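Local coordinates for protein sulfate transporter 4.1, chloroplastic (Arabidopsis thaliana, PDB 7LHV) that cotransports sulfate with protons across a membrane as a member of the SLC26/SulP family and may help to regulate sulfate assimilation, at residues L157-A162 and E176-L181; A182-I187 and D328-L333. All blocks are in the same frame, centred on the assembly; numbering follows the deposited sequence.

How the contacts relate
Both contacts lean on helix 173-194, and they follow one another along it: contact 1 uses 176-181, contact 2 the next turns, 182-187. Contact 1 ties this helix to its sequence neighbour, helix 153-166, through side chains that are all buried. Contact 2 brings in the start of helix 330-358, more than a hundred residues later, and is only partly buried. Each is apolar across its two segments, but contact 2 also sets a methyl against a backbone carbonyl. Their centres lie about 9 Å apart and they touch directly, with L180 CD2 3.6 Å from L333 CD1 and L177 CD2 3.7 Å from L333 CD1, so L333, with H329 and A330 beside it, packs against segment 176-181 as well.

Contact 1: L157-A162 and E176-L181; sequences LLVSNA and ELAILL
A178 offers its methyl to V159, and one turn on L181 adds the closer touch, so a single valine of segment 157-162 meets two residues of 176-181. The A178 approach is loose, CB lying 4.4 Å from CG1 of V159, although the two residues have the nearest CA atoms of the pair of segments, 6.9 Å apart. At L181 the branch that does the work is CD2, which lies 3.7 Å from CG2 of V159. The leucine CG is anti to the backbone N (chi1 -167°), and this sends the branched end across to the valine. V159 and L181 run past one another in opposite directions, methyl beside methyl, and nothing polar passes between the segments. V159 divides its branches, with CG1 given to the alanine and CG2 to the leucine. The contact belongs to two successive helices of the membrane domain, both predicted to span the membrane, and all three touching residues are buried. Around it, P386 lies against V159, and L163 of helix 153-166 extends the packing onto A178 and L177. Helix 330-358 closes over the pair, with T336 on A162 and S337 on L181, while I477 of helix 477-496 packs against L157 and L158.

Contact 2: A182-I187 and D328-L333; sequences ALLVGI and DHAKTL
L184 lays its CD1 methyl over the side of L333, 3.7 Å from CB, and the same methyl also reaches the turn before it. There it lies 3.9 Å from the carbonyl O of A330 and 4.4 Å from the A330 CB. One branch of one leucine therefore carries this contact, set against two residues three positions apart on segment 328-333. The CG of L184 is anti to its carbonyl carbon (chi1 -64°) and CD1 in turn is anti to CA, so the extended chain carries this methyl out to the other segment. The two leucine side chains cross at about a right angle, and L333 is met at its CB, near the backbone. This is where the chain enters helix 330-358: residues 328-329 are the last of a 3-10 segment that begins earlier in the chain, and L333 N donates to A330 O at 2.9 Å. The A330 carbonyl is thus already engaged within its own segment when the L184 methyl comes up beside it. In the fold, the contact joins two helices of the sulfate permease region, 173-194 and 330-358, that lie far apart in sequence. Helix 330-358 continues along the same neighbour, S337 touching both L184 and V185, and I340 touching V185. Helix 365-381 also packs on helix 173-194, placing S380 on A182 and L183, while I166 of helix 153-166 touches L333.

Contact 1: L157-A162 and E176-L181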
loop_
_atom_site.group_PDB
_atom_site.type_symbol
_atom_site.label_atom_id
_atom_site.label_comp_id
_atom_site.label_asym_id
_atom_site.label_seq_id
_atom_site.Cartn_x
_atom_site.Cartn_y
_atom_site.Cartn_z
ATOM N N LEU A 157 9.868 14.688 -20.118
ATOM C CA LEU A 157 8.419 14.801 -20.237
ATOM C C LEU A 157 7.778 15.193 -18.912
ATOM O O LEU A 157 6.876 16.036 -18.877
ATOM C CB LEU A 157 7.831 13.486 -20.740
ATOM C CG LEU A 157 6.309 13.383 -20.695
ATOM C CD1 LEU A 157 5.675 14.324 -21.699
ATOM C CD2 LEU A 157 5.881 11.955 -20.952
ATOM N N LEU A 158 8.224 14.587 -17.810
ATOM C CA LEU A 158 7.662 14.924 -16.503
ATOM C C LEU A 158 7.984 16.363 -16.115
ATOM O O LEU A 158 7.134 17.072 -15.558
ATOM C CB LEU A 158 8.181 13.956 -15.444
ATOM C CG LEU A 158 7.826 12.488 -15.667
ATOM C CD1 LEU A 158 8.476 11.619 -14.610
ATOM C CD2 LEU A 158 6.327 12.303 -15.669
ATOM N N VAL A 159 9.211 16.808 -16.391
ATOM C CA VAL A 159 9.592 18.188 -16.113
ATOM C C VAL A 159 8.729 19.146 -16.919
ATOM O O VAL A 159 8.241 20.154 -16.396
ATOM C CB VAL A 159 11.090 18.393 -16.403
ATOM C CG1 VAL A 159 11.411 19.866 -16.527
ATOM C CG2 VAL A 159 11.928 17.755 -15.314
ATOM N N SER A 160 8.523 18.844 -18.202
ATOM C CA SER A 160 7.658 19.679 -19.026
ATOM C C SER A 160 6.239 19.701 -18.481
ATOM O O SER A 160 5.594 20.754 -18.456
ATOM C CB SER A 160 7.665 19.176 -20.468
ATOM O OG SER A 160 6.668 19.827 -21.231
ATOM N N ASN A 161 5.740 18.547 -18.039
ATOM C CA ASN A 161 4.394 18.472 -17.485
ATOM C C ASN A 161 4.254 19.388 -16.275
ATOM O O ASN A 161 3.323 20.200 -16.198
ATOM C CB ASN A 161 4.072 17.026 -17.116
ATOM C CG ASN A 161 2.610 16.811 -16.823
ATOM O OD1 ASN A 161 2.246 16.295 -15.768
ATOM N ND2 ASN A 161 1.759 17.204 -17.759
ATOM N N ALA A 162 5.198 19.296 -15.337
ATOM C CA ALA A 162 5.131 20.125 -14.137
ATOM C C ALA A 162 5.248 21.609 -14.473
ATOM O O ALA A 162 4.464 22.435 -13.984
ATOM C CB ALA A 162 6.222 19.707 -13.150
ATOM N N GLU A 176 14.220 28.518 -13.795
ATOM C CA GLU A 176 14.381 28.451 -12.348
ATOM C C GLU A 176 13.581 27.298 -11.760
ATOM O O GLU A 176 14.040 26.624 -10.834
ATOM C CB GLU A 176 13.968 29.774 -11.708
ATOM C CG GLU A 176 14.802 30.961 -12.150
ATOM C CD GLU A 176 14.387 32.247 -11.465
ATOM O OE1 GLU A 176 13.467 32.200 -10.622
ATOM O OE2 GLU A 176 14.983 33.302 -11.766
ATOM N N LEU A 177 12.380 27.059 -12.287
ATOM C CA LEU A 177 11.575 25.943 -11.809
ATOM C C LEU A 177 12.240 24.610 -12.110
ATOM O O LEU A 177 12.225 23.702 -11.275
ATOM C CB LEU A 177 10.179 26.005 -12.422
ATOM C CG LEU A 177 9.201 26.964 -11.744
ATOM C CD1 LEU A 177 7.941 27.107 -12.575
ATOM C CD2 LEU A 177 8.873 26.473 -10.351
ATOM N N ALA A 178 12.834 24.468 -13.298
ATOM C CA ALA A 178 13.525 23.224 -13.633
ATOM C C ALA A 178 14.742 23.004 -12.742
ATOM O O ALA A 178 14.992 21.880 -12.284
ATOM C CB ALA A 178 13.931 23.230 -15.104
ATOM N N ILE A 179 15.512 24.062 -12.481
ATOM C CA ILE A 179 16.685 23.931 -11.621
ATOM C C ILE A 179 16.272 23.583 -10.193
ATOM O O ILE A 179 16.888 22.727 -9.539
ATOM C CB ILE A 179 17.525 25.217 -11.677
ATOM C CG1 ILE A 179 18.088 25.413 -13.084
ATOM C CG2 ILE A 179 18.647 25.165 -10.668
ATOM C CD1 ILE A 179 18.621 26.797 -13.336
ATOM N N LEU A 180 15.222 24.232 -9.686
ATOM C CA LEU A 180 14.720 23.898 -8.358
ATOM C C LEU A 180 14.198 22.470 -8.310
ATOM O O LEU A 180 14.369 21.771 -7.305
ATOM C CB LEU A 180 13.627 24.881 -7.948
ATOM C CG LEU A 180 12.909 24.563 -6.637
ATOM C CD1 LEU A 180 13.817 24.820 -5.451
ATOM C CD2 LEU A 180 11.632 25.365 -6.528
ATOM N N LEU A 181 13.547 22.020 -9.384
ATOM C CA LEU A 181 13.080 20.643 -9.446
ATOM C C LEU A 181 14.248 19.674 -9.387
ATOM O O LEU A 181 14.169 18.635 -8.723
ATOM C CB LEU A 181 12.264 20.430 -10.719
ATOM C CG LEU A 181 11.448 19.147 -10.812
ATOM C CD1 LEU A 181 10.504 19.050 -9.644
ATOM C CD2 LEU A 181 10.674 19.124 -12.111
#

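Contact 2: A182-I187 and D328-L333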
loop_
_atom_site.group_PDB
_atom_site.type_symbol
_atom_site.label_atom_id
_atom_site.label_comp_id
_atom_site.label_asym_id
_atom_site.label_seq_id
_atom_site.Cartn_x
_atom_site.Cartn_y
_atom_site.Cartn_z
ATOM N N ALA A 182 15.343 19.999 -10.073
ATOM C CA ALA A 182 16.532 19.156 -10.004
ATOM C C ALA A 182 17.096 19.109 -8.591
ATOM O O ALA A 182 17.494 18.043 -8.109
ATOM C CB ALA A 182 17.585 19.653 -10.990
ATOM N N LEU A 183 17.141 20.259 -7.912
ATOM C CA LEU A 183 17.639 20.282 -6.536
ATOM C C LEU A 183 16.762 19.449 -5.610
ATOM O O LEU A 183 17.269 18.696 -4.769
ATOM C CB LEU A 183 17.723 21.720 -6.030
ATOM C CG LEU A 183 18.118 21.874 -4.563
ATOM C CD1 LEU A 183 19.537 21.396 -4.342
ATOM C CD2 LEU A 183 17.962 23.314 -4.119
ATOM N N LEU A 184 15.441 19.575 -5.745
ATOM C CA LEU A 184 14.533 18.797 -4.909
ATOM C C LEU A 184 14.666 17.307 -5.192
ATOM O O LEU A 184 14.639 16.488 -4.268
ATOM C CB LEU A 184 13.093 19.256 -5.127
ATOM C CG LEU A 184 12.770 20.691 -4.715
ATOM C CD1 LEU A 184 11.389 21.076 -5.201
ATOM C CD2 LEU A 184 12.878 20.852 -3.214
ATOM N N VAL A 185 14.809 16.937 -6.467
ATOM C CA VAL A 185 14.994 15.536 -6.818
ATOM C C VAL A 185 16.283 15.005 -6.212
ATOM O O VAL A 185 16.320 13.896 -5.668
ATOM C CB VAL A 185 14.967 15.358 -8.347
ATOM C CG1 VAL A 185 15.571 14.025 -8.735
ATOM C CG2 VAL A 185 13.549 15.464 -8.862
ATOM N N GLY A 186 17.360 15.787 -6.287
ATOM C CA GLY A 186 18.614 15.353 -5.698
ATOM C C GLY A 186 18.526 15.178 -4.195
ATOM O O GLY A 186 19.057 14.213 -3.642
ATOM N N ILE A 187 17.850 16.104 -3.514
ATOM C CA ILE A 187 17.694 15.991 -2.065
ATOM C C ILE A 187 16.875 14.756 -1.709
ATOM O O ILE A 187 17.230 14.003 -0.792
ATOM C CB ILE A 187 17.076 17.277 -1.489
ATOM C CG1 ILE A 187 18.158 18.336 -1.284
ATOM C CG2 ILE A 187 16.364 16.994 -0.182
ATOM C CD1 ILE A 187 17.615 19.706 -0.978
ATOM N N ASP A 328 9.806 29.643 -3.571
ATOM C CA ASP A 328 8.406 29.895 -3.243
ATOM C C ASP A 328 7.481 28.858 -3.865
ATOM O O ASP A 328 6.410 28.574 -3.314
ATOM C CB ASP A 328 8.013 31.299 -3.700
ATOM C CG ASP A 328 8.694 32.388 -2.889
ATOM O OD1 ASP A 328 8.996 32.141 -1.701
ATOM O OD2 ASP A 328 8.925 33.487 -3.440
ATOM N N HIS A 329 7.869 28.284 -5.001
ATOM C CA HIS A 329 7.088 27.243 -5.652
ATOM C C HIS A 329 7.502 25.846 -5.225
ATOM O O HIS A 329 6.960 24.868 -5.747
ATOM C CB HIS A 329 7.207 27.357 -7.175
ATOM C CG HIS A 329 6.684 28.642 -7.734
ATOM N ND1 HIS A 329 5.382 28.797 -8.155
ATOM C CD2 HIS A 329 7.297 29.826 -7.962
ATOM C CE1 HIS A 329 5.210 30.026 -8.607
ATOM N NE2 HIS A 329 6.358 30.670 -8.502
ATOM N N ALA A 330 8.443 25.734 -4.286
ATOM C CA ALA A 330 8.999 24.429 -3.948
ATOM C C ALA A 330 7.919 23.459 -3.496
ATOM O O ALA A 330 7.936 22.288 -3.885
ATOM C CB ALA A 330 10.073 24.579 -2.872
ATOM N N LYS A 331 6.962 23.922 -2.687
ATOM C CA LYS A 331 5.914 23.027 -2.203
ATOM C C LYS A 331 5.051 22.495 -3.339
ATOM O O LYS A 331 4.485 21.401 -3.230
ATOM C CB LYS A 331 5.048 23.732 -1.160
ATOM C CG LYS A 331 5.793 24.103 0.112
ATOM C CD LYS A 331 4.912 24.879 1.078
ATOM C CE LYS A 331 5.690 25.329 2.307
ATOM N NZ LYS A 331 4.848 26.141 3.234
ATOM N N THR A 332 4.935 23.246 -4.431
ATOM C CA THR A 332 4.181 22.761 -5.579
ATOM C C THR A 332 4.916 21.633 -6.291
ATOM O O THR A 332 4.289 20.827 -6.988
ATOM C CB THR A 332 3.914 23.920 -6.539
ATOM O OG1 THR A 332 3.379 25.024 -5.801
ATOM C CG2 THR A 332 2.918 23.521 -7.617
ATOM N N LEU A 333 6.237 21.557 -6.128
ATOM C CA LEU A 333 7.065 20.640 -6.898
ATOM C C LEU A 333 7.373 19.330 -6.183
ATOM O O LEU A 333 8.004 18.458 -6.783
ATOM C CB LEU A 333 8.373 21.325 -7.295
ATOM C CG LEU A 333 8.164 22.452 -8.305
ATOM C CD1 LEU A 333 9.429 23.267 -8.490
ATOM C CD2 LEU A 333 7.664 21.900 -9.626
#